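PDB 3OG2: beta-galactosidase from Trichoderma reesei, which probably hydrolyses terminal non-reducing beta-D-galactose residues of beta-D-galactosides, as a glycoside hydrolase of family 35. Local coordinates for residues Glu46-Arg51 against Asn320-Phe325; Gly327-Asn332 against Thr340-Gly345. All blocks are in the same frame, centred on the assembly; numbering follows the deposited sequence.

How the contacts relate
Contact 1 joins the ends of the first and last strands of the TIM barrel, and contact 2 ties together the loop that follows the last strand; their centres lie about 11 Å apart. Arg51 links them: NH2 probably hydrogen-bonds to Asn329 OD1 at 2.8 Å, and the guanidinium makes a cation-pi contact with Tyr342. Phe50 O probably accepts from Trp330 NE1, also at 2.8 Å, and Met323 packs on Tyr344. The hydroxyls of Tyr322 and Tyr342 are hydrogen-bonded to each other beside Glu122, a galactose-binding residue, with their side chains about 4 Å and 3 Å from its own. Both contacts border the galactose site; no galactose is bound, but a glycerol lies near Tyr322.

Contact 1 of 2, residues Glu46-Arg51 against Asn320-Phe325; sequences EVHPFR and NIYMTF
Glu46 and Met323 bring the two segments within 4.9 Å (CA to CA): Glu46 N donates to Ile321 O, and Glu46 O accepts from both Thr324 N and Phe325 N. Thr324 OG1 reaches Ile321 O from the opposite face to Glu46 N, so that carbonyl is gripped twice. The Glu46 carboxylate, swung inward with CG anti to the backbone N (chi1 -168°), runs obliquely past the Tyr322 ring, CG lying 3.5 Å from Tyr322 CD2. OE1 takes Asn320 ND2 at 2.9 Å and also Ser74; OE2 uses its anti lone pair for His48 NE2, 2.8 Å away in the imidazole plane, and pairs with Arg114. Arg51 NH1 donates to His48 ND1. A cis peptide precedes Met323, whose doubly bent chain lays SD over the centre of the Tyr322 ring and sets CE 3.5 Å from the His48 ring centroid, over its face. A leucine in place of Glu46 would probably leave His48 NE2, Arg114 and Asn320 ND2 without this carboxylate, the imidazole still held at ND1. The pairing closes the TIM barrel between strands 38-47 and 318-321; Glu46 and Tyr322 touch Tyr76 on strand 72-76, while Val47 and Phe325 pack outward against helix 58-66.

Contact 2 of 2, residues Gly327-Asn332 against Thr340-Gly345; sequences GTNWGN and TSYDYG
Gly327 to Asn329 runs roughly antiparallel to Thr340 to Asp343, end-to-end directions 160° apart, within the long loop after the last strand of the TIM barrel. A single bridge between Thr328 and Ser341 is the tight part: Tyr342 N donates to Gly327 O at 3.0 Å, and Asn329 N to Thr340 O at 2.8 Å. Beside that second bond the methyls Thr328 CG2 and Thr340 CG2 meet at 3.9 Å, each placed anti to its own backbone N. Asn329 CB also touches that carbonyl, 3.2 Å from Thr340 O, and the Asn329 amide is held at both ends, by Tyr339 O at ND2 and by Arg51 at OD1; the amide plane stands 53° from the Tyr342 ring. Past an inverse gamma turn centred on Asn329 the segments part: Trp330 turns to Pro53 and Phe50 O, while Gly331 and Asn332 reach strand 926-932, Asn332 being partly exposed. On the other arm Ser341 forms an ST turn and Asp343 an Asx turn, both anchored outside, at Glu350 and Arg356. Tyr342 points its hydroxyl away from Gly327 toward the galactose site, where Tyr342 OH is hydrogen-bonded to Glu122 OE1.

Contact 1 of 2, residues Glu46-Arg51 against Asn320-Phe325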
loop_
_atom_site.group_PDB
_atom_site.type_symbol
_atom_site.label_atom_id
_atom_site.label_comp_id
_atom_site.label_asym_id
_atom_site.label_seq_id
_atom_site.Cartn_x
_atom_site.Cartn_y
_atom_site.Cartn_z
ATOM N N GLU A 46 -2.153 5.086 3.549
ATOM C CA GLU A 46 -0.758 4.703 3.457
ATOM C C GLU A 46 -0.345 4.467 1.989
ATOM O O GLU A 46 -1.048 3.737 1.274
ATOM C CB GLU A 46 -0.515 3.381 4.216
ATOM C CG GLU A 46 0.956 3.100 4.380
ATOM C CD GLU A 46 1.629 3.705 5.582
ATOM O OE1 GLU A 46 0.984 4.415 6.411
ATOM O OE2 GLU A 46 2.871 3.478 5.731
ATOM N N VAL A 47 0.778 5.083 1.622
ATOM C CA VAL A 47 1.398 4.970 0.285
ATOM C C VAL A 47 2.901 4.886 0.485
ATOM O O VAL A 47 3.425 5.679 1.251
ATOM C CB VAL A 47 1.071 6.182 -0.593
ATOM C CG1 VAL A 47 1.798 6.092 -1.949
ATOM C CG2 VAL A 47 -0.436 6.346 -0.785
ATOM N N HIS A 48 3.562 3.966 -0.197
ATOM C CA HIS A 48 5.018 3.823 0.007
ATOM C C HIS A 48 5.712 4.242 -1.265
ATOM O O HIS A 48 5.592 3.571 -2.276
ATOM C CB HIS A 48 5.392 2.387 0.324
ATOM C CG HIS A 48 4.814 1.967 1.660
ATOM N ND1 HIS A 48 4.751 0.685 2.062
ATOM C CD2 HIS A 48 4.316 2.772 2.647
ATOM C CE1 HIS A 48 4.188 0.689 3.290
ATOM N NE2 HIS A 48 3.910 1.931 3.661
ATOM N N PRO A 49 6.409 5.382 -1.273
ATOM C CA PRO A 49 6.960 5.917 -2.535
ATOM C C PRO A 49 7.879 4.921 -3.208
ATOM O O PRO A 49 7.923 4.862 -4.444
ATOM C CB PRO A 49 7.688 7.194 -2.118
ATOM C CG PRO A 49 7.776 7.179 -0.644
ATOM C CD PRO A 49 6.647 6.294 -0.130
ATOM N N PHE A 50 8.628 4.138 -2.424
ATOM C CA PHE A 50 9.564 3.215 -3.057
ATOM C C PHE A 50 8.906 2.026 -3.722
ATOM O O PHE A 50 9.611 1.295 -4.434
ATOM C CB PHE A 50 10.592 2.756 -1.987
ATOM C CG PHE A 50 9.944 2.156 -0.756
ATOM C CD1 PHE A 50 9.588 0.809 -0.737
ATOM C CD2 PHE A 50 9.711 2.969 0.370
ATOM C CE1 PHE A 50 8.966 0.229 0.371
ATOM C CE2 PHE A 50 9.067 2.378 1.453
ATOM C CZ PHE A 50 8.683 1.045 1.467
ATOM N N ARG A 51 7.607 1.830 -3.519
ATOM C CA ARG A 51 6.879 0.734 -4.189
ATOM C C ARG A 51 6.230 1.179 -5.509
ATOM O O ARG A 51 5.580 0.373 -6.171
ATOM C CB ARG A 51 5.828 0.176 -3.250
ATOM C CG ARG A 51 6.522 -0.824 -2.271
ATOM C CD ARG A 51 5.602 -1.251 -1.146
ATOM N NE ARG A 51 5.988 -2.562 -0.593
ATOM C CZ ARG A 51 6.008 -2.876 0.689
ATOM N NH1 ARG A 51 5.788 -2.010 1.677
ATOM N NH2 ARG A 51 6.303 -4.146 0.948
ATOM N N ASN A 320 -5.393 6.373 9.955
ATOM C CA ASN A 320 -4.652 6.072 8.739
ATOM C C ASN A 320 -4.903 4.630 8.323
ATOM O O ASN A 320 -4.822 3.723 9.150
ATOM C CB ASN A 320 -3.165 6.296 8.968
ATOM C CG ASN A 320 -2.321 5.910 7.755
ATOM O OD1 ASN A 320 -2.512 6.449 6.651
ATOM N ND2 ASN A 320 -1.399 4.981 7.907
ATOM N N ILE A 321 -5.222 4.472 7.045
ATOM C CA ILE A 321 -5.572 3.169 6.484
ATOM C C ILE A 321 -4.385 2.531 5.797
ATOM O O ILE A 321 -3.849 3.044 4.812
ATOM C CB ILE A 321 -6.732 3.330 5.462
ATOM C CG1 ILE A 321 -7.976 4.016 6.089
ATOM C CG2 ILE A 321 -7.096 1.978 4.816
ATOM C CD1 ILE A 321 -8.409 3.365 7.414
ATOM N N TYR A 322 -3.904 1.393 6.382
ATOM C CA TYR A 322 -2.701 0.690 5.905
ATOM C C TYR A 322 -3.214 -0.550 5.185
ATOM O O TYR A 322 -3.753 -1.420 5.910
ATOM C CB TYR A 322 -1.810 0.345 7.120
ATOM C CG TYR A 322 -0.492 -0.251 6.666
ATOM C CD1 TYR A 322 -0.374 -1.534 6.131
ATOM C CD2 TYR A 322 0.704 0.482 6.749
ATOM C CE1 TYR A 322 0.807 -2.064 5.722
ATOM C CE2 TYR A 322 1.932 -0.021 6.337
ATOM C CZ TYR A 322 1.973 -1.293 5.820
ATOM O OH TYR A 322 3.164 -1.803 5.362
ATOM N N MET A 323 -2.964 -0.807 3.915
ATOM C CA MET A 323 -2.507 0.143 2.894
ATOM C C MET A 323 -3.731 0.805 2.235
ATOM O O MET A 323 -4.823 0.214 2.213
ATOM C CB MET A 323 -1.775 -0.602 1.780
ATOM C CG MET A 323 -0.463 -1.284 2.227
ATOM S SD MET A 323 0.739 -0.134 2.918
ATOM C CE MET A 323 1.225 0.788 1.458
ATOM N N THR A 324 -3.521 1.970 1.644
ATOM C CA THR A 324 -4.517 2.541 0.733
ATOM C C THR A 324 -4.114 2.296 -0.712
ATOM O O THR A 324 -4.967 1.925 -1.507
ATOM C CB THR A 324 -4.733 4.016 1.073
ATOM O OG1 THR A 324 -5.314 4.072 2.410
ATOM C CG2 THR A 324 -5.725 4.684 0.146
ATOM N N PHE A 325 -2.847 2.460 -1.042
ATOM C CA PHE A 325 -2.299 2.018 -2.320
ATOM C C PHE A 325 -1.043 1.206 -1.971
ATOM O O PHE A 325 -0.152 1.796 -1.322
ATOM C CB PHE A 325 -1.964 3.198 -3.249
ATOM C CG PHE A 325 -1.090 2.724 -4.415
ATOM C CD1 PHE A 325 -1.616 1.939 -5.423
ATOM C CD2 PHE A 325 0.262 3.099 -4.439
ATOM C CE1 PHE A 325 -0.798 1.509 -6.471
ATOM C CE2 PHE A 325 1.056 2.662 -5.492
ATOM C CZ PHE A 325 0.522 1.885 -6.505
HETATM O O HOH W 1 2.481 1.944 -1.765
#

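Contact 2 of 2, residues Gly327-Asn332 against Thr340-Gly345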
loop_
_atom_site.group_PDB
_atom_site.type_symbol
_atom_site.label_atom_id
_atom_site.label_comp_id
_atom_site.label_asym_id
_atom_site.label_seq_id
_atom_site.Cartn_x
_atom_site.Cartn_y
_atom_site.Cartn_z
ATOM N N GLY A 327 1.077 -0.884 -4.270
ATOM C CA GLY A 327 2.171 -0.935 -5.224
ATOM C C GLY A 327 2.835 -2.322 -5.306
ATOM O O GLY A 327 2.185 -3.370 -5.105
ATOM N N THR A 328 4.127 -2.299 -5.637
ATOM C CA THR A 328 4.780 -3.532 -6.028
ATOM C C THR A 328 6.131 -3.680 -5.356
ATOM O O THR A 328 6.896 -2.684 -5.274
ATOM C CB THR A 328 5.008 -3.501 -7.562
ATOM O OG1 THR A 328 3.693 -3.283 -8.178
ATOM C CG2 THR A 328 5.552 -4.803 -8.089
ATOM N N ASN A 329 6.450 -4.895 -4.910
ATOM C CA ASN A 329 7.789 -5.188 -4.382
ATOM C C ASN A 329 8.737 -5.473 -5.555
ATOM O O ASN A 329 9.235 -6.637 -5.690
ATOM C CB ASN A 329 7.714 -6.389 -3.438
ATOM C CG ASN A 329 6.771 -6.164 -2.297
ATOM O OD1 ASN A 329 6.822 -5.112 -1.637
ATOM N ND2 ASN A 329 5.849 -7.108 -2.071
ATOM N N TRP A 330 8.978 -4.481 -6.391
ATOM C CA TRP A 330 9.896 -4.664 -7.506
ATOM C C TRP A 330 11.308 -4.771 -6.998
ATOM O O TRP A 330 11.644 -4.418 -5.851
ATOM C CB TRP A 330 9.690 -3.473 -8.500
ATOM C CG TRP A 330 10.168 -2.190 -7.864
ATOM C CD1 TRP A 330 9.473 -1.350 -7.047
ATOM C CD2 TRP A 330 11.488 -1.639 -8.013
ATOM N NE1 TRP A 330 10.280 -0.311 -6.676
ATOM C CE2 TRP A 330 11.527 -0.456 -7.237
ATOM C CE3 TRP A 330 12.651 -2.039 -8.693
ATOM C CZ2 TRP A 330 12.669 0.344 -7.140
ATOM C CZ3 TRP A 330 13.777 -1.241 -8.596
ATOM C CH2 TRP A 330 13.768 -0.094 -7.839
ATOM N N GLY A 331 12.196 -5.284 -7.866
ATOM C CA GLY A 331 13.642 -5.204 -7.562
ATOM C C GLY A 331 14.025 -5.838 -6.234
ATOM O O GLY A 331 14.886 -5.300 -5.545
ATOM N N ASN A 332 13.440 -6.968 -5.869
ATOM C CA ASN A 332 13.781 -7.702 -4.649
ATOM C C ASN A 332 13.567 -6.872 -3.392
ATOM O O ASN A 332 14.142 -7.241 -2.326
ATOM C CB ASN A 332 15.231 -8.202 -4.702
ATOM C CG ASN A 332 15.447 -9.086 -5.908
ATOM O OD1 ASN A 332 14.744 -10.104 -6.087
ATOM N ND2 ASN A 332 16.446 -8.722 -6.686
ATOM N N THR A 340 5.968 -10.841 -5.132
ATOM C CA THR A 340 6.224 -9.561 -5.816
ATOM C C THR A 340 5.113 -8.568 -5.587
ATOM O O THR A 340 5.353 -7.389 -5.313
ATOM C CB THR A 340 6.380 -9.771 -7.335
ATOM O OG1 THR A 340 7.344 -10.785 -7.546
ATOM C CG2 THR A 340 6.902 -8.466 -7.928
ATOM N N SER A 341 3.858 -8.976 -5.719
ATOM C CA SER A 341 2.799 -8.010 -5.567
ATOM C C SER A 341 2.689 -7.492 -4.138
ATOM O O SER A 341 2.774 -8.245 -3.170
ATOM C CB SER A 341 1.472 -8.727 -5.963
ATOM O OG SER A 341 0.364 -7.801 -5.809
ATOM N N TYR A 342 2.377 -6.195 -3.989
ATOM C CA TYR A 342 1.935 -5.668 -2.683
ATOM C C TYR A 342 0.566 -4.997 -2.897
ATOM O O TYR A 342 0.230 -3.989 -2.295
ATOM C CB TYR A 342 2.895 -4.666 -2.094
ATOM C CG TYR A 342 2.842 -4.525 -0.571
ATOM C CD1 TYR A 342 2.930 -5.621 0.303
ATOM C CD2 TYR A 342 2.680 -3.261 -0.018
ATOM C CE1 TYR A 342 2.876 -5.453 1.696
ATOM C CE2 TYR A 342 2.649 -3.070 1.393
ATOM C CZ TYR A 342 2.737 -4.194 2.203
ATOM O OH TYR A 342 2.725 -3.945 3.552
ATOM N N ASP A 343 -0.293 -5.624 -3.738
ATOM C CA ASP A 343 -1.618 -5.051 -3.940
ATOM C C ASP A 343 -2.367 -4.896 -2.606
ATOM O O ASP A 343 -3.086 -3.912 -2.428
ATOM C CB ASP A 343 -2.428 -5.949 -4.867
ATOM C CG ASP A 343 -3.868 -5.509 -5.040
ATOM O OD1 ASP A 343 -4.133 -4.719 -5.997
ATOM O OD2 ASP A 343 -4.716 -5.918 -4.214
ATOM N N TYR A 344 -2.164 -5.864 -1.723
ATOM C CA TYR A 344 -2.668 -5.748 -0.317
ATOM C C TYR A 344 -4.168 -5.921 -0.267
ATOM O O TYR A 344 -4.729 -5.807 0.835
ATOM C CB TYR A 344 -2.204 -4.447 0.366
ATOM C CG TYR A 344 -1.971 -4.571 1.855
ATOM C CD1 TYR A 344 -0.790 -5.148 2.362
ATOM C CD2 TYR A 344 -2.938 -4.092 2.753
ATOM C CE1 TYR A 344 -0.589 -5.251 3.740
ATOM C CE2 TYR A 344 -2.744 -4.196 4.131
ATOM C CZ TYR A 344 -1.576 -4.768 4.590
ATOM O OH TYR A 344 -1.412 -4.873 5.968
ATOM N N GLY A 345 -4.863 -6.155 -1.386
ATOM C CA GLY A 345 -6.325 -6.078 -1.345
ATOM C C GLY A 345 -6.813 -4.649 -1.045
ATOM O O GLY A 345 -7.969 -4.514 -0.629
#